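Putative regulatory protein SCO4313 (Streptomyces coelicolor, PDB 2OI8) probably binds operator DNA and regulates transcription as a member of the TetR family of helix-turn-helix regulators. Local coordinates at residues 9-12 / 13-16; 47-50 / 51-54; 63-66 / 67-71. All blocks are in the same frame, centred on the assembly; numbering follows the deposited sequence.

Contact 1 (9-12 / 13-16)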
ATOM      1  N   PRO A   9      38.153 -11.088  -4.977  1.00 29.51           N
ATOM      2  CA  PRO A   9      39.327 -10.447  -4.326  1.00 28.79           C
ATOM      3  C   PRO A   9      39.115  -9.667  -3.029  1.00 27.75           C
ATOM      4  O   PRO A   9      37.987  -9.290  -2.681  1.00 27.05           O
ATOM      5  CB  PRO A   9      39.843  -9.478  -5.396  1.00 28.85           C
ATOM      6  CG  PRO A   9      39.416 -10.085  -6.672  1.00 29.68           C
ATOM      7  CD  PRO A   9      38.048 -10.658  -6.388  1.00 29.77           C
ATOM      8  N   ARG A  10      40.252  -9.421  -2.370  1.00 26.68           N
ATOM      9  CA  ARG A  10      40.378  -8.788  -1.054  1.00 25.80           C
ATOM     10  C   ARG A  10      39.686  -7.418  -0.919  1.00 25.10           C
ATOM     11  O   ARG A  10      38.808  -7.258  -0.065  1.00 24.68           O
ATOM     12  CB  ARG A  10      41.865  -8.722  -0.676  1.00 25.51           C
ATOM     13  CG  ARG A  10      42.545 -10.077  -0.836  1.00 25.85           C
ATOM     14  CD  ARG A  10      44.088 -10.017  -0.938  1.00 26.38           C
ATOM     15  NE  ARG A  10      44.635 -11.206  -1.616  1.00 27.32           N
ATOM     16  CZ  ARG A  10      45.932 -11.451  -1.828  1.00 27.87           C
ATOM     17  NH1 ARG A  10      46.864 -10.601  -1.413  1.00 28.65           N
ATOM     18  NH2 ARG A  10      46.303 -12.560  -2.458  1.00 27.76           N
ATOM     19  N   GLU A  11      40.059  -6.447  -1.763  1.00 24.42           N
ATOM     20  CA  GLU A  11      39.376  -5.138  -1.827  1.00 23.82           C
ATOM     21  C   GLU A  11      37.859  -5.316  -2.002  1.00 23.22           C
ATOM     22  O   GLU A  11      37.180  -4.459  -2.552  1.00 23.39           O
ATOM     23  CB  GLU A  11      39.946  -4.249  -2.955  1.00 23.92           C
ATOM     24  CG  GLU A  11      39.540  -2.751  -2.871  1.00 24.99           C
ATOM     25  CD  GLU A  11      39.254  -2.085  -4.236  1.00 26.79           C
ATOM     26  OE1 GLU A  11      38.141  -2.273  -4.804  1.00 26.72           O
ATOM     27  OE2 GLU A  11      40.135  -1.345  -4.731  1.00 26.51           O
ATOM     28  N   ARG A  12      37.323  -6.439  -1.541  1.00 22.47           N
ATOM     29  CA  ARG A  12      35.874  -6.569  -1.470  1.00 21.34           C
ATOM     30  C   ARG A  12      35.337  -6.724  -0.025  1.00 20.43           C
ATOM     31  O   ARG A  12      34.375  -7.453   0.255  1.00 19.68           O
ATOM     32  CB  ARG A  12      35.359  -7.556  -2.499  1.00 21.41           C
ATOM     33  CG  ARG A  12      35.599  -7.014  -3.906  1.00 22.06           C
ATOM     34  CD  ARG A  12      35.303  -8.038  -4.969  1.00 23.46           C
ATOM     35  NE  ARG A  12      36.145  -7.839  -6.144  1.00 23.41           N
ATOM     36  CZ  ARG A  12      35.883  -8.333  -7.350  1.00 24.20           C
ATOM     37  NH1 ARG A  12      34.787  -9.056  -7.565  1.00 24.93           N
ATOM     38  NH2 ARG A  12      36.718  -8.095  -8.351  1.00 24.28           N
ATOM     39  N   TYR A  13      36.033  -5.988   0.862  1.00 18.95           N
ATOM     40  CA  TYR A  13      35.502  -5.370   2.077  1.00 16.77           C
ATOM     41  C   TYR A  13      34.668  -4.134   1.697  1.00 16.63           C
ATOM     42  O   TYR A  13      33.973  -3.550   2.549  1.00 16.21           O
ATOM     43  CB  TYR A  13      36.637  -4.829   2.956  1.00 16.17           C
ATOM     44  CG  TYR A  13      37.978  -5.554   2.995  1.00 13.86           C
ATOM     45  CD1 TYR A  13      38.134  -6.745   3.702  1.00 11.69           C
ATOM     46  CD2 TYR A  13      39.107  -4.993   2.397  1.00 11.78           C
ATOM     47  CE1 TYR A  13      39.383  -7.389   3.771  1.00 12.25           C
ATOM     48  CE2 TYR A  13      40.361  -5.628   2.467  1.00 11.07           C
ATOM     49  CZ  TYR A  13      40.486  -6.817   3.157  1.00 12.20           C
ATOM     50  OH  TYR A  13      41.707  -7.446   3.224  1.00 13.78           O
ATOM     51  N   ARG A  14      34.792  -3.686   0.444  1.00 16.07           N
ATOM     52  CA  ARG A  14      33.881  -2.683  -0.095  1.00 15.89           C
ATOM     53  C   ARG A  14      32.432  -3.133   0.083  1.00 15.24           C
ATOM     54  O   ARG A  14      31.579  -2.328   0.436  1.00 14.60           O
ATOM     55  CB  ARG A  14      34.159  -2.407  -1.575  1.00 16.15           C
ATOM     56  CG  ARG A  14      35.399  -1.571  -1.809  1.00 18.27           C
ATOM     57  CD  ARG A  14      35.514  -1.151  -3.266  1.00 21.83           C
ATOM     58  NE  ARG A  14      34.749   0.067  -3.561  1.00 24.88           N
ATOM     59  CZ  ARG A  14      35.134   1.301  -3.231  1.00 25.22           C
ATOM     60  NH1 ARG A  14      36.273   1.499  -2.574  1.00 24.77           N
ATOM     61  NH2 ARG A  14      34.370   2.337  -3.545  1.00 25.22           N
ATOM     62  N   THR A  15      32.164  -4.421  -0.146  1.00 14.53           N
ATOM     63  CA  THR A  15      30.825  -4.945   0.030  1.00 14.69           C
ATOM     64  C   THR A  15      30.322  -4.678   1.437  1.00 15.18           C
ATOM     65  O   THR A  15      29.137  -4.344   1.621  1.00 15.77           O
ATOM     66  CB  THR A  15      30.736  -6.438  -0.266  1.00 14.86           C
ATOM     67  OG1 THR A  15      31.217  -6.679  -1.592  1.00 14.81           O
ATOM     68  CG2 THR A  15      29.283  -6.928  -0.143  1.00 13.04           C
ATOM     69  N   GLN A  16      31.217  -4.784   2.417  1.00 14.79           N
ATOM     70  CA  GLN A  16      30.841  -4.522   3.801  1.00 15.35           C
ATOM     71  C   GLN A  16      30.632  -3.052   4.168  1.00 15.40           C
ATOM     72  O   GLN A  16      29.737  -2.736   4.961  1.00 15.73           O
ATOM     73  CB  GLN A  16      31.796  -5.195   4.770  1.00 15.56           C
ATOM     74  CG  GLN A  16      31.424  -6.641   4.991  1.00 15.91           C
ATOM     75  CD  GLN A  16      32.551  -7.399   5.569  1.00 19.39           C
ATOM     76  OE1 GLN A  16      32.475  -7.871   6.698  1.00 22.39           O
ATOM     77  NE2 GLN A  16      33.643  -7.503   4.817  1.00 20.79           N
TER

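Contact 2 (47-50 / 51-54)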
ATOM      1  N   GLY A  47      31.404  10.150   9.166  1.00 32.70           N
ATOM      2  CA  GLY A  47      32.639  10.941   9.161  1.00 33.61           C
ATOM      3  C   GLY A  47      33.518  10.783   7.925  1.00 34.67           C
ATOM      4  O   GLY A  47      34.746  10.863   8.013  1.00 34.11           O
HETATM    5  N   MSE A  48      32.885  10.556   6.774  1.00 36.04           N
HETATM    6  CA  MSE A  48      33.581  10.487   5.487  1.00 38.00           C
HETATM    7  C   MSE A  48      33.359  11.745   4.671  1.00 36.88           C
HETATM    8  O   MSE A  48      32.458  12.547   4.961  1.00 36.88           O
HETATM    9  CB  MSE A  48      33.073   9.310   4.668  1.00 37.71           C
HETATM   10  CG  MSE A  48      33.645   7.966   5.029  1.00 39.40           C
HETATM   11 SE   MSE A  48      32.446   6.579   4.327  1.00 44.16          SE
HETATM   12  CE  MSE A  48      32.639   6.906   2.403  1.00 43.54           C
ATOM     13  N   SER A  49      34.175  11.910   3.636  1.00 36.60           N
ATOM     14  CA  SER A  49      33.946  12.980   2.664  1.00 36.28           C
ATOM     15  C   SER A  49      32.743  12.632   1.774  1.00 35.57           C
ATOM     16  O   SER A  49      32.581  11.483   1.355  1.00 35.43           O
ATOM     17  CB  SER A  49      35.205  13.252   1.831  1.00 36.29           C
ATOM     18  OG  SER A  49      35.868  12.045   1.484  1.00 37.24           O
ATOM     19  N   GLY A  50      31.891  13.627   1.534  1.00 34.80           N
ATOM     20  CA  GLY A  50      30.726  13.493   0.651  1.00 33.86           C
ATOM     21  C   GLY A  50      31.044  12.768  -0.646  1.00 32.89           C
ATOM     22  O   GLY A  50      30.366  11.787  -0.977  1.00 33.00           O
ATOM     23  N   PRO A  51      32.058  13.265  -1.399  1.00 32.00           N
ATOM     24  CA  PRO A  51      32.664  12.547  -2.526  1.00 30.98           C
ATOM     25  C   PRO A  51      32.900  11.044  -2.286  1.00 29.74           C
ATOM     26  O   PRO A  51      32.420  10.234  -3.072  1.00 29.91           O
ATOM     27  CB  PRO A  51      34.001  13.289  -2.751  1.00 30.87           C
ATOM     28  CG  PRO A  51      34.072  14.375  -1.683  1.00 31.32           C
ATOM     29  CD  PRO A  51      32.658  14.606  -1.259  1.00 32.03           C
ATOM     30  N   ALA A  52      33.618  10.683  -1.221  1.00 28.25           N
ATOM     31  CA  ALA A  52      33.963   9.272  -0.941  1.00 26.63           C
ATOM     32  C   ALA A  52      32.739   8.347  -0.968  1.00 25.34           C
ATOM     33  O   ALA A  52      32.789   7.245  -1.527  1.00 24.95           O
ATOM     34  CB  ALA A  52      34.707   9.150   0.392  1.00 26.64           C
ATOM     35  N   LEU A  53      31.642   8.832  -0.382  1.00 23.73           N
ATOM     36  CA  LEU A  53      30.366   8.137  -0.371  1.00 21.77           C
ATOM     37  C   LEU A  53      29.841   7.962  -1.792  1.00 20.51           C
ATOM     38  O   LEU A  53      29.211   6.949  -2.094  1.00 20.26           O
ATOM     39  CB  LEU A  53      29.360   8.911   0.478  1.00 22.03           C
ATOM     40  CG  LEU A  53      28.373   8.181   1.401  1.00 22.28           C
ATOM     41  CD1 LEU A  53      27.810   6.925   0.775  1.00 22.54           C
ATOM     42  CD2 LEU A  53      28.988   7.837   2.740  1.00 23.67           C
ATOM     43  N   TYR A  54      30.120   8.926  -2.671  1.00 18.84           N
ATOM     44  CA  TYR A  54      29.749   8.791  -4.092  1.00 17.69           C
ATOM     45  C   TYR A  54      30.628   7.806  -4.869  1.00 16.67           C
ATOM     46  O   TYR A  54      30.214   7.293  -5.907  1.00 16.34           O
ATOM     47  CB  TYR A  54      29.681  10.158  -4.795  1.00 17.93           C
ATOM     48  CG  TYR A  54      28.452  10.946  -4.408  1.00 18.28           C
ATOM     49  CD1 TYR A  54      28.335  11.490  -3.125  1.00 17.95           C
ATOM     50  CD2 TYR A  54      27.390  11.139  -5.317  1.00 18.42           C
ATOM     51  CE1 TYR A  54      27.212  12.206  -2.748  1.00 18.00           C
ATOM     52  CE2 TYR A  54      26.249  11.861  -4.948  1.00 16.96           C
ATOM     53  CZ  TYR A  54      26.177  12.391  -3.654  1.00 17.70           C
ATOM     54  OH  TYR A  54      25.077  13.096  -3.229  1.00 17.83           O
TER

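Contact 3 (63-66 / 67-71)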
ATOM      1  N   LEU A  63      21.629   4.306  -4.961  1.00  7.38           N
ATOM      2  CA  LEU A  63      21.456   3.773  -3.643  1.00  6.27           C
ATOM      3  C   LEU A  63      20.047   3.229  -3.501  1.00  6.45           C
ATOM      4  O   LEU A  63      19.875   2.113  -3.025  1.00  5.91           O
ATOM      5  CB  LEU A  63      21.731   4.828  -2.583  1.00  5.79           C
ATOM      6  CG  LEU A  63      21.469   4.350  -1.149  1.00  5.63           C
ATOM      7  CD1 LEU A  63      22.303   3.106  -0.737  1.00  2.77           C
ATOM      8  CD2 LEU A  63      21.719   5.494  -0.188  1.00  7.09           C
ATOM      9  N   ILE A  64      19.043   4.004  -3.925  1.00  6.85           N
ATOM     10  CA  ILE A  64      17.658   3.559  -3.817  1.00  7.31           C
ATOM     11  C   ILE A  64      17.539   2.238  -4.564  1.00  7.74           C
ATOM     12  O   ILE A  64      17.058   1.230  -4.001  1.00  7.32           O
ATOM     13  CB  ILE A  64      16.652   4.559  -4.449  1.00  7.91           C
ATOM     14  CG1 ILE A  64      16.596   5.912  -3.709  1.00  7.51           C
ATOM     15  CG2 ILE A  64      15.267   3.905  -4.606  1.00  7.62           C
ATOM     16  CD1 ILE A  64      16.080   5.831  -2.327  1.00 11.31           C
ATOM     17  N   THR A  65      18.021   2.247  -5.815  1.00  7.52           N
ATOM     18  CA  THR A  65      17.950   1.086  -6.684  1.00  8.19           C
ATOM     19  C   THR A  65      18.421  -0.155  -5.955  1.00  9.25           C
ATOM     20  O   THR A  65      17.715  -1.150  -5.983  1.00 10.09           O
ATOM     21  CB  THR A  65      18.741   1.276  -7.987  1.00  7.92           C
ATOM     22  OG1 THR A  65      18.111   2.287  -8.779  1.00  7.96           O
ATOM     23  CG2 THR A  65      18.793  -0.009  -8.789  1.00  7.20           C
ATOM     24  N   GLU A  66      19.587  -0.082  -5.301  1.00 10.03           N
ATOM     25  CA  GLU A  66      20.164  -1.218  -4.556  1.00 10.95           C
ATOM     26  C   GLU A  66      19.321  -1.667  -3.351  1.00 10.72           C
ATOM     27  O   GLU A  66      19.229  -2.874  -3.051  1.00 10.64           O
ATOM     28  CB  GLU A  66      21.604  -0.927  -4.092  1.00 10.78           C
ATOM     29  CG  GLU A  66      22.709  -1.254  -5.115  1.00 14.72           C
ATOM     30  CD  GLU A  66      22.408  -2.511  -5.954  1.00 18.11           C
ATOM     31  OE1 GLU A  66      22.390  -3.628  -5.385  1.00 21.38           O
ATOM     32  OE2 GLU A  66      22.181  -2.380  -7.181  1.00 18.20           O
ATOM     33  N   LEU A  67      18.753  -0.695  -2.640  1.00 10.38           N
ATOM     34  CA  LEU A  67      17.836  -1.001  -1.549  1.00 10.28           C
ATOM     35  C   LEU A  67      16.594  -1.726  -2.100  1.00 10.59           C
ATOM     36  O   LEU A  67      16.190  -2.750  -1.561  1.00 10.31           O
ATOM     37  CB  LEU A  67      17.453   0.269  -0.784  1.00  9.78           C
ATOM     38  CG  LEU A  67      18.559   1.074  -0.079  1.00  8.29           C
ATOM     39  CD1 LEU A  67      17.924   2.290   0.554  1.00  5.55           C
ATOM     40  CD2 LEU A  67      19.341   0.264   0.976  1.00  6.11           C
ATOM     41  N   ILE A  68      16.026  -1.221  -3.195  1.00 11.32           N
ATOM     42  CA  ILE A  68      14.907  -1.926  -3.869  1.00 12.14           C
ATOM     43  C   ILE A  68      15.260  -3.385  -4.282  1.00 13.11           C
ATOM     44  O   ILE A  68      14.487  -4.311  -4.003  1.00 13.61           O
ATOM     45  CB  ILE A  68      14.281  -1.083  -5.034  1.00 11.88           C
ATOM     46  CG1 ILE A  68      13.524   0.112  -4.467  1.00 10.09           C
ATOM     47  CG2 ILE A  68      13.288  -1.893  -5.850  1.00 11.36           C
ATOM     48  CD1 ILE A  68      13.203   1.167  -5.477  1.00  7.29           C
ATOM     49  N   ARG A  69      16.434  -3.583  -4.884  1.00 13.92           N
ATOM     50  CA  ARG A  69      16.947  -4.913  -5.285  1.00 15.10           C
ATOM     51  C   ARG A  69      17.088  -5.860  -4.084  1.00 14.49           C
ATOM     52  O   ARG A  69      16.676  -7.037  -4.151  1.00 14.84           O
ATOM     53  CB  ARG A  69      18.301  -4.757  -6.011  1.00 14.94           C
ATOM     54  CG  ARG A  69      18.858  -6.012  -6.734  1.00 17.37           C
ATOM     55  CD  ARG A  69      20.093  -5.716  -7.688  1.00 17.66           C
ATOM     56  NE  ARG A  69      19.917  -4.485  -8.481  1.00 22.99           N
ATOM     57  CZ  ARG A  69      20.245  -4.326  -9.766  1.00 25.31           C
ATOM     58  NH1 ARG A  69      20.763  -5.331 -10.475  1.00 26.49           N
ATOM     59  NH2 ARG A  69      20.027  -3.151 -10.360  1.00 25.37           N
ATOM     60  N   ASP A  70      17.663  -5.331  -2.999  1.00 13.62           N
ATOM     61  CA  ASP A  70      17.854  -6.059  -1.750  1.00 12.87           C
ATOM     62  C   ASP A  70      16.524  -6.471  -1.179  1.00 12.56           C
ATOM     63  O   ASP A  70      16.390  -7.574  -0.655  1.00 12.04           O
ATOM     64  CB  ASP A  70      18.563  -5.185  -0.703  1.00 13.01           C
ATOM     65  CG  ASP A  70      20.071  -5.129  -0.889  1.00 13.67           C
ATOM     66  OD1 ASP A  70      20.619  -5.875  -1.727  1.00 14.07           O
ATOM     67  OD2 ASP A  70      20.725  -4.340  -0.178  1.00 15.10           O
ATOM     68  N   ALA A  71      15.545  -5.571  -1.279  1.00 12.27           N
ATOM     69  CA  ALA A  71      14.204  -5.822  -0.736  1.00 12.65           C
ATOM     70  C   ALA A  71      13.542  -6.995  -1.468  1.00 12.97           C
ATOM     71  O   ALA A  71      13.104  -7.959  -0.825  1.00 13.07           O
ATOM     72  CB  ALA A  71      13.323  -4.545  -0.776  1.00 11.72           C
TER

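Contact 1 (9-12 / 13-16)
Tyr13 N makes a weak backbone bond to Arg10 O, 3.2 Å long and bent to 135° at the hydrogen, as the chain turns into helix 14-32. The same oxygen sits over the centre of one face of the Tyr13 ring, with Arg10 O 3.4 Å from Tyr13 CD2. Tyr13 CG stands anti to its carbonyl carbon at a chi1 of -33°, and this swings the ring back over the turn. The hydroxyl end then comes near the Arg10 side chain, with Tyr13 OH 4.1 Å from Arg10 CB. This is the lead-in to the first helix of a TetR-type DNA-binding domain, and it lies at the surface. On another side of the turn, Glu11 and Arg14 run alongside each other and point the same way. Glu11 OE1 meets the aliphatic part of its neighbour, 3.2 Å from Arg14 CD. The charges of the pair attract only from a distance, since Glu11 OE1 and Arg14 NE are 4.3 Å apart. Their carboxylate and guanidinium planes are well tilted against each other. The Arg14 chain bends at chi3 (85°), and its guanidinium makes a cation-pi contact with Tyr56. An alanine in place of Arg14 is likely to leave Glu11 without its nearby positive charge and Tyr56 without its cation.

Contact 2 (47-50 / 51-54)
Met48, modelled as selenomethionine and one residue before the N-cap, lays its side chain over the start of helix 50-54. Its methyl does the touching: Met48 CE lies 3.7 Å from Ala52 CB and 3.8 Å from Leu53 CD2. The bend at chi3 (65°) lays CE against the first turn of the helix, and the Met48 and Leu53 side chains cross at about a right angle. Ser49 is the N-cap. Its OG packs 3.3 Å from Ala52 CB, and its carbonyl oxygen accepts a weak bond from Leu53 N at 3.3 Å. Tyr54 N makes a similarly weak bond to Gly50 O. These residues belong to the predicted helix-turn-helix motif. They form the end of its turn and the start of its second helix, the one that in TetR relatives enters the DNA major groove. Gly47, with positive phi, closes helix 39-45 in a Schellman motif, where Met48 N pairs with Ala43 O. Pro51 is the second residue after the N-cap, and Pro51 CG lies 3.9 Å from Ser49 CB. The Tyr54 ring presents its edge to Gly50 O, with CD1 3.0 Å from that oxygen. Leu53 is buried against Leu39, Ile42 and Ala43 of helix 39-45.

Contact 3 (63-66 / 67-71)
Glu66 and Arg69 pair across one turn of helix 60-84. Glu66 OE2 lies 3.4 Å from Arg69 NE, over one face of the guanidinium. The salt bridge therefore rests on charge alone, because no N-H points at the oxygen. The Glu66 chain bends at chi2 (-36°), which brings its carboxylate round to Arg69. Thr65 CG2 meets the same guanidinium at its edge, 3.7 Å from Arg69 NH2. On the apolar side, Ile64 CG2 touches Ile68 CD1 at 3.5 Å. Leu63 CD1 and Leu67 CG are farther apart, at 4.3 Å. Regular helical bonds set this spacing. Ile68 N to Ile64 O is 2.8 Å and nearly straight at 172°, and Arg69 N to Thr65 O is 3.0 Å.

Arg69 NH2 also pairs with Asp123 OD1, so two acids share the arginine. Thr65 OG1 bonds to Tyr118 OH, while Asp70 OD2 forms a salt bridge with Lys22 NZ. Leu63 and Leu67 face helix 14-32, where Leu67 meets Trp26 and Ile29, and Ile68 and Ala71 pack on Ile110 of helix 104-111.

The contacts come in series along the chain, and all lie on the same side of its centre. Contact 1 lies where the chain leads into helix 14-32, contact 2 covers the turn into helix 50-54, and contact 3 lies within helix 60-84. The centres of contacts 1 and 2 are about 17 Å apart. Contact 3 has its centre about 19 Å from that of contact 1 and about 20 Å from that of contact 2. None touches another. Contacts 1 and 2 are at the surface of the probable DNA-binding end. Contact 3 is nearer the middle of the chain. Its helix packs on both helix 14-32 and helix 104-111, and so joins the DNA-binding part to the C-terminal part of the protein.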